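Local structure of putative sulfurtransferase dsrE (2HY5) at residues Ala80-Arg84 and Arg85-Asp89; Ser110-Gly113 and Gln114-Glu117. The protein is of unknown function but is probably a sulfurtransferase or sulfur carrier that could take part in the oxidation of intracellular sulfur. All coordinates share one frame; numbering follows the deposited sequence.

Overall arrangement
Both contacts are local turns in a fold built on a parallel five-stranded sheet, and they come in series along the chain. Contact 1 ends helix 79-85, which directly follows strand 75-78; contact 2 starts helix 113-121, which follows the neighbouring strand 108-110, outermost within this chain. Their centres lie about 15 Å apart and their nearest atoms about 5 Å, without touching. What they share is Cys-78, at the end of strand 75-78 and by similarity the cysteine that carries the persulfide: the side chains of Ala-81 in contact 1 and Leu-112 in contact 2 each lie about 4 Å from its side chain. Residues of the DsrF chain pack on both contacts, placing this region at a subunit interface.

Contact 1 of 2, residues Ala80-Arg84 and Arg85-Asp89; sequences AAAQR and RGIVD
Arg-85 binds the carbonyl of Ala-81 twice, with its backbone and with its guanidinium. Ala-81 O accepts Arg-85 N at 3.2 Å, the ordinary helical bond, and Arg-85 NH1 at 3.3 Å from the opposite face of the carbonyl plane. The second bond is fairly straight (160°), and the oxygen lies at the guanidinium edge, in its plane. With CG anti to the carbonyl carbon (chi1 -58°) and the chain extended from CG to NE, the side chain runs past this oxygen and brings NH1 within 3.5 Å of Ala-81 CB.

One residue on, Ala-82 O takes Gly-86 N at 2.8 Å and Ile-87 N at 3.0 Å. The latter is the 6→1 bond of a Schellman-like helix end, with Gly-86 at positive phi; the companion bond to Gln-83 O is absent. The apolar pair of such an end is Ala-82 CB against Ile-87 CB, 3.7 Å apart. Arg-84 O is buried without a partner.

Arg-85 NE forms a salt bridge with Asp-42, while NH2 hydrogen-bonds Gln-13 OE1 of the second DsrE subunit and makes a salt bridge with Glu-24 OE1 of the DsrF chain, an acid that Arg-84 NE also approaches in a long, weak pair. A methionine in place of Arg-85 would probably leave Asp-42 and Glu-24 of the DsrF chain without this positive partner and deprive Ala-81 O of its second donor.

Helix 79-85 follows strand 75-78 and ends at Gly-86; Asn-102 bonds Gly-86 O and Val-88 N, and Asp-89 OD2 caps Glu-92 N to start helix 90-96.

Contact 2 of 2, residues Ser110-Gly113 and Gln114-Glu117; sequences SGLG and QLVE
Ser-110 and Gly-111 meet Gln-114 where strand 108-110 of the parallel α/β fold turns into helix 113-121. Two i→i+3 bonds make the turn: Gln-114 N to Gly-111 O, 3.0 Å and nearly straight at 162°, and Leu-115 N to Leu-112 O at 2.9 Å. In both the donor stands well above the carbonyl plane. The α-helical i→i+4 pattern sets in with Glu-117 N to Gly-113 O at 2.8 Å.

A chi1 of -166° swings Ser-110 OG away from the backbone N and against Gln-114 CG, at 3.3 Å. The glutamine chain then bends at chi2, and its OE1 accepts a hydrogen bond from Arg-108 NH2 of the preceding strand.

On the apolar side, Leu-112 CD1 and Leu-115 CD2 come loosely together at 4.3 Å. Phe-38 of strand 33-39 touches both leucines, Leu-112 also packs on Cys-78, and Val-28 and Phe-134 of the DsrF chain pack on Leu-112 and Leu-115 respectively. Backbone hydrogen bonds of Ser-110 with Val-77 and Val-79, on either side of Cys-78 in the sequence, tie the turn to the end of strand 75-78.

Gly-113 O, besides accepting Glu-117 N, has Glu-117 CB only 3.1 Å away.

Contact 1 of 2, residues Ala80-Arg84 and Arg85-Asp89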
ATOM      1  N   ALA A  80      15.011  -8.025  12.004  1.00 12.34           N
ATOM      2  CA  ALA A  80      13.996  -9.002  11.615  1.00 12.41           C
ATOM      3  C   ALA A  80      13.411  -8.663  10.251  1.00 11.64           C
ATOM      4  O   ALA A  80      13.327  -9.517   9.364  1.00 11.01           O
ATOM      5  CB  ALA A  80      12.889  -9.048  12.662  1.00 13.72           C
ATOM      6  N   ALA A  81      13.007  -7.409  10.090  1.00  8.68           N
ATOM      7  CA  ALA A  81      12.440  -6.944   8.833  1.00  8.26           C
ATOM      8  C   ALA A  81      13.501  -6.960   7.728  1.00  9.21           C
ATOM      9  O   ALA A  81      13.194  -7.221   6.568  1.00  8.19           O
ATOM     10  CB  ALA A  81      11.872  -5.535   9.007  1.00  8.21           C
ATOM     11  N   ALA A  82      14.751  -6.687   8.091  1.00  7.36           N
ATOM     12  CA  ALA A  82      15.841  -6.689   7.116  1.00  8.38           C
ATOM     13  C   ALA A  82      16.143  -8.100   6.600  1.00  8.93           C
ATOM     14  O   ALA A  82      16.407  -8.290   5.414  1.00  8.59           O
ATOM     15  CB  ALA A  82      17.096  -6.081   7.735  1.00 11.14           C
ATOM     16  N   GLN A  83      16.105  -9.086   7.492  1.00 11.72           N
ATOM     17  CA  GLN A  83      16.377 -10.467   7.105  1.00 12.61           C
ATOM     18  C   GLN A  83      15.314 -10.986   6.153  1.00 13.29           C
ATOM     19  O   GLN A  83      15.599 -11.742   5.231  1.00 14.34           O
ATOM     20  CB  GLN A  83      16.439 -11.361   8.343  1.00 17.02           C
ATOM     21  CG  GLN A  83      17.662 -11.117   9.203  1.00 19.13           C
ATOM     22  CD  GLN A  83      17.647 -11.922  10.483  1.00 21.45           C
ATOM     23  OE1 GLN A  83      18.643 -11.980  11.206  1.00 24.95           O
ATOM     24  NE2 GLN A  83      16.511 -12.542  10.778  1.00 21.74           N
ATOM     25  N   ARG A  84      14.080 -10.565   6.380  1.00 11.10           N
ATOM     26  CA  ARG A  84      12.972 -10.994   5.548  1.00 13.77           C
ATOM     27  C   ARG A  84      13.064 -10.379   4.154  1.00 11.78           C
ATOM     28  O   ARG A  84      12.711 -11.013   3.159  1.00 12.60           O
ATOM     29  CB  ARG A  84      11.660 -10.571   6.207  1.00 26.14           C
ATOM     30  CG  ARG A  84      10.466 -11.458   5.920  1.00 33.33           C
ATOM     31  CD  ARG A  84       9.277 -10.969   6.730  1.00 36.97           C
ATOM     32  NE  ARG A  84       9.675 -10.643   8.098  1.00 42.72           N
ATOM     33  CZ  ARG A  84       9.426 -11.400   9.162  1.00 44.58           C
ATOM     34  NH1 ARG A  84       8.770 -12.545   9.031  1.00 45.63           N
ATOM     35  NH2 ARG A  84       9.846 -11.015  10.360  1.00 47.00           N
ATOM     36  N   ARG A  85      13.576  -9.156   4.081  1.00  9.27           N
ATOM     37  CA  ARG A  85      13.643  -8.436   2.819  1.00  8.22           C
ATOM     38  C   ARG A  85      14.967  -8.365   2.066  1.00  9.20           C
ATOM     39  O   ARG A  85      14.998  -7.943   0.908  1.00  8.23           O
ATOM     40  CB  ARG A  85      13.086  -7.035   3.047  1.00  9.00           C
ATOM     41  CG  ARG A  85      11.650  -7.072   3.569  1.00  8.93           C
ATOM     42  CD  ARG A  85      11.150  -5.696   3.942  1.00  7.78           C
ATOM     43  NE  ARG A  85       9.728  -5.686   4.285  1.00  7.89           N
ATOM     44  CZ  ARG A  85       9.206  -6.187   5.402  1.00  7.54           C
ATOM     45  NH1 ARG A  85       9.981  -6.756   6.311  1.00  8.89           N
ATOM     46  NH2 ARG A  85       7.898  -6.085   5.622  1.00  8.66           N
ATOM     47  N   GLY A  86      16.058  -8.764   2.707  1.00  9.47           N
ATOM     48  CA  GLY A  86      17.331  -8.743   2.014  1.00 10.38           C
ATOM     49  C   GLY A  86      18.264  -7.576   2.271  1.00  9.12           C
ATOM     50  O   GLY A  86      19.014  -7.197   1.377  1.00 10.36           O
ATOM     51  N   ILE A  87      18.215  -6.988   3.461  1.00  7.04           N
ATOM     52  CA  ILE A  87      19.132  -5.898   3.793  1.00  7.23           C
ATOM     53  C   ILE A  87      20.183  -6.592   4.646  1.00  8.27           C
ATOM     54  O   ILE A  87      19.869  -7.162   5.695  1.00  9.01           O
ATOM     55  CB  ILE A  87      18.441  -4.772   4.595  1.00 11.30           C
ATOM     56  CG1 ILE A  87      17.420  -4.054   3.707  1.00 11.85           C
ATOM     57  CG2 ILE A  87      19.484  -3.772   5.093  1.00 14.61           C
ATOM     58  CD1 ILE A  87      18.021  -3.338   2.500  1.00 13.34           C
ATOM     59  N   VAL A  88      21.429  -6.548   4.187  1.00  6.03           N
ATOM     60  CA  VAL A  88      22.515  -7.248   4.858  1.00  6.71           C
ATOM     61  C   VAL A  88      23.786  -6.440   5.095  1.00  7.34           C
ATOM     62  O   VAL A  88      24.271  -5.760   4.193  1.00  6.45           O
ATOM     63  CB  VAL A  88      22.907  -8.500   4.024  1.00 12.79           C
ATOM     64  CG1 VAL A  88      24.003  -9.280   4.722  1.00 15.90           C
ATOM     65  CG2 VAL A  88      21.682  -9.370   3.774  1.00 13.84           C
ATOM     66  N   ASP A  89      24.316  -6.515   6.314  1.00  9.23           N
ATOM     67  CA  ASP A  89      25.576  -5.851   6.631  1.00 12.58           C
ATOM     68  C   ASP A  89      26.593  -6.972   6.831  1.00 13.59           C
ATOM     69  O   ASP A  89      26.254  -8.143   6.684  1.00 13.44           O
ATOM     70  CB  ASP A  89      25.473  -4.991   7.899  1.00 15.16           C
ATOM     71  CG  ASP A  89      25.231  -5.809   9.159  1.00 18.86           C
ATOM     72  OD1 ASP A  89      25.340  -5.236  10.262  1.00 20.16           O
ATOM     73  OD2 ASP A  89      24.926  -7.013   9.058  1.00 21.25           O
TER

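Contact 2 of 2, residues Ser110-Gly113 and Gln114-Glu117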
ATOM      1  N   SER A 110      19.812  -3.194  13.753  1.00 11.60           N
ATOM      2  CA  SER A 110      19.684  -3.515  15.164  1.00 13.52           C
ATOM      3  C   SER A 110      18.307  -4.066  15.508  1.00 12.67           C
ATOM      4  O   SER A 110      17.451  -4.215  14.636  1.00 12.63           O
ATOM      5  CB  SER A 110      19.974  -2.276  16.007  1.00 16.77           C
ATOM      6  OG  SER A 110      20.164  -2.642  17.360  1.00 23.97           O
ATOM      7  N   GLY A 111      18.106  -4.361  16.788  1.00 12.71           N
ATOM      8  CA  GLY A 111      16.842  -4.914  17.242  1.00 11.10           C
ATOM      9  C   GLY A 111      15.669  -3.954  17.304  1.00 11.89           C
ATOM     10  O   GLY A 111      15.830  -2.735  17.393  1.00  9.40           O
ATOM     11  N   LEU A 112      14.471  -4.530  17.269  1.00 10.13           N
ATOM     12  CA  LEU A 112      13.237  -3.765  17.316  1.00  9.55           C
ATOM     13  C   LEU A 112      13.152  -3.009  18.640  1.00  9.22           C
ATOM     14  O   LEU A 112      12.450  -1.999  18.751  1.00  9.69           O
ATOM     15  CB  LEU A 112      12.048  -4.719  17.160  1.00 15.15           C
ATOM     16  CG  LEU A 112      10.688  -4.164  16.733  1.00 16.47           C
ATOM     17  CD1 LEU A 112      10.842  -3.284  15.504  1.00 16.73           C
ATOM     18  CD2 LEU A 112       9.742  -5.332  16.439  1.00 16.70           C
ATOM     19  N   GLY A 113      13.870  -3.498  19.647  1.00  8.99           N
ATOM     20  CA  GLY A 113      13.871  -2.834  20.938  1.00  8.37           C
ATOM     21  C   GLY A 113      14.388  -1.402  20.862  1.00  9.35           C
ATOM     22  O   GLY A 113      14.091  -0.581  21.734  1.00  9.93           O
ATOM     23  N   GLN A 114      15.165  -1.098  19.825  1.00  7.08           N
ATOM     24  CA  GLN A 114      15.700   0.249  19.648  1.00  6.23           C
ATOM     25  C   GLN A 114      14.573   1.220  19.301  1.00  6.69           C
ATOM     26  O   GLN A 114      14.677   2.421  19.546  1.00  7.05           O
ATOM     27  CB  GLN A 114      16.763   0.272  18.542  1.00  8.40           C
ATOM     28  CG  GLN A 114      17.995  -0.580  18.828  1.00  9.27           C
ATOM     29  CD  GLN A 114      18.737  -0.131  20.074  1.00 12.70           C
ATOM     30  OE1 GLN A 114      19.340   0.945  20.103  1.00 13.04           O
ATOM     31  NE2 GLN A 114      18.688  -0.953  21.117  1.00 12.49           N
ATOM     32  N   LEU A 115      13.496   0.696  18.725  1.00  9.30           N
ATOM     33  CA  LEU A 115      12.349   1.527  18.370  1.00  8.82           C
ATOM     34  C   LEU A 115      11.583   1.873  19.643  1.00 10.31           C
ATOM     35  O   LEU A 115      11.284   3.036  19.913  1.00  8.97           O
ATOM     36  CB  LEU A 115      11.417   0.786  17.405  1.00  9.66           C
ATOM     37  CG  LEU A 115      10.067   1.471  17.149  1.00  9.32           C
ATOM     38  CD1 LEU A 115      10.288   2.818  16.484  1.00  8.60           C
ATOM     39  CD2 LEU A 115       9.193   0.577  16.278  1.00 10.39           C
ATOM     40  N   VAL A 116      11.263   0.849  20.426  1.00  7.96           N
ATOM     41  CA  VAL A 116      10.537   1.056  21.672  1.00  7.97           C
ATOM     42  C   VAL A 116      11.363   1.953  22.585  1.00  9.23           C
ATOM     43  O   VAL A 116      10.835   2.857  23.233  1.00  8.98           O
ATOM     44  CB  VAL A 116      10.262  -0.286  22.376  1.00 10.32           C
ATOM     45  CG1 VAL A 116       9.538  -0.046  23.692  1.00 10.78           C
ATOM     46  CG2 VAL A 116       9.427  -1.182  21.462  1.00 10.82           C
ATOM     47  N   GLU A 117      12.666   1.707  22.614  1.00  9.04           N
ATOM     48  CA  GLU A 117      13.577   2.488  23.433  1.00 11.61           C
ATOM     49  C   GLU A 117      13.481   3.972  23.070  1.00 10.29           C
ATOM     50  O   GLU A 117      13.439   4.833  23.953  1.00 11.33           O
ATOM     51  CB  GLU A 117      15.007   1.986  23.225  1.00 40.43           C
ATOM     52  CG  GLU A 117      15.822   1.926  24.497  1.00 49.90           C
ATOM     53  CD  GLU A 117      16.158   3.293  25.036  1.00 52.55           C
ATOM     54  OE1 GLU A 117      16.069   3.485  26.268  1.00 56.19           O
ATOM     55  OE2 GLU A 117      16.521   4.174  24.230  1.00 56.99           O
TER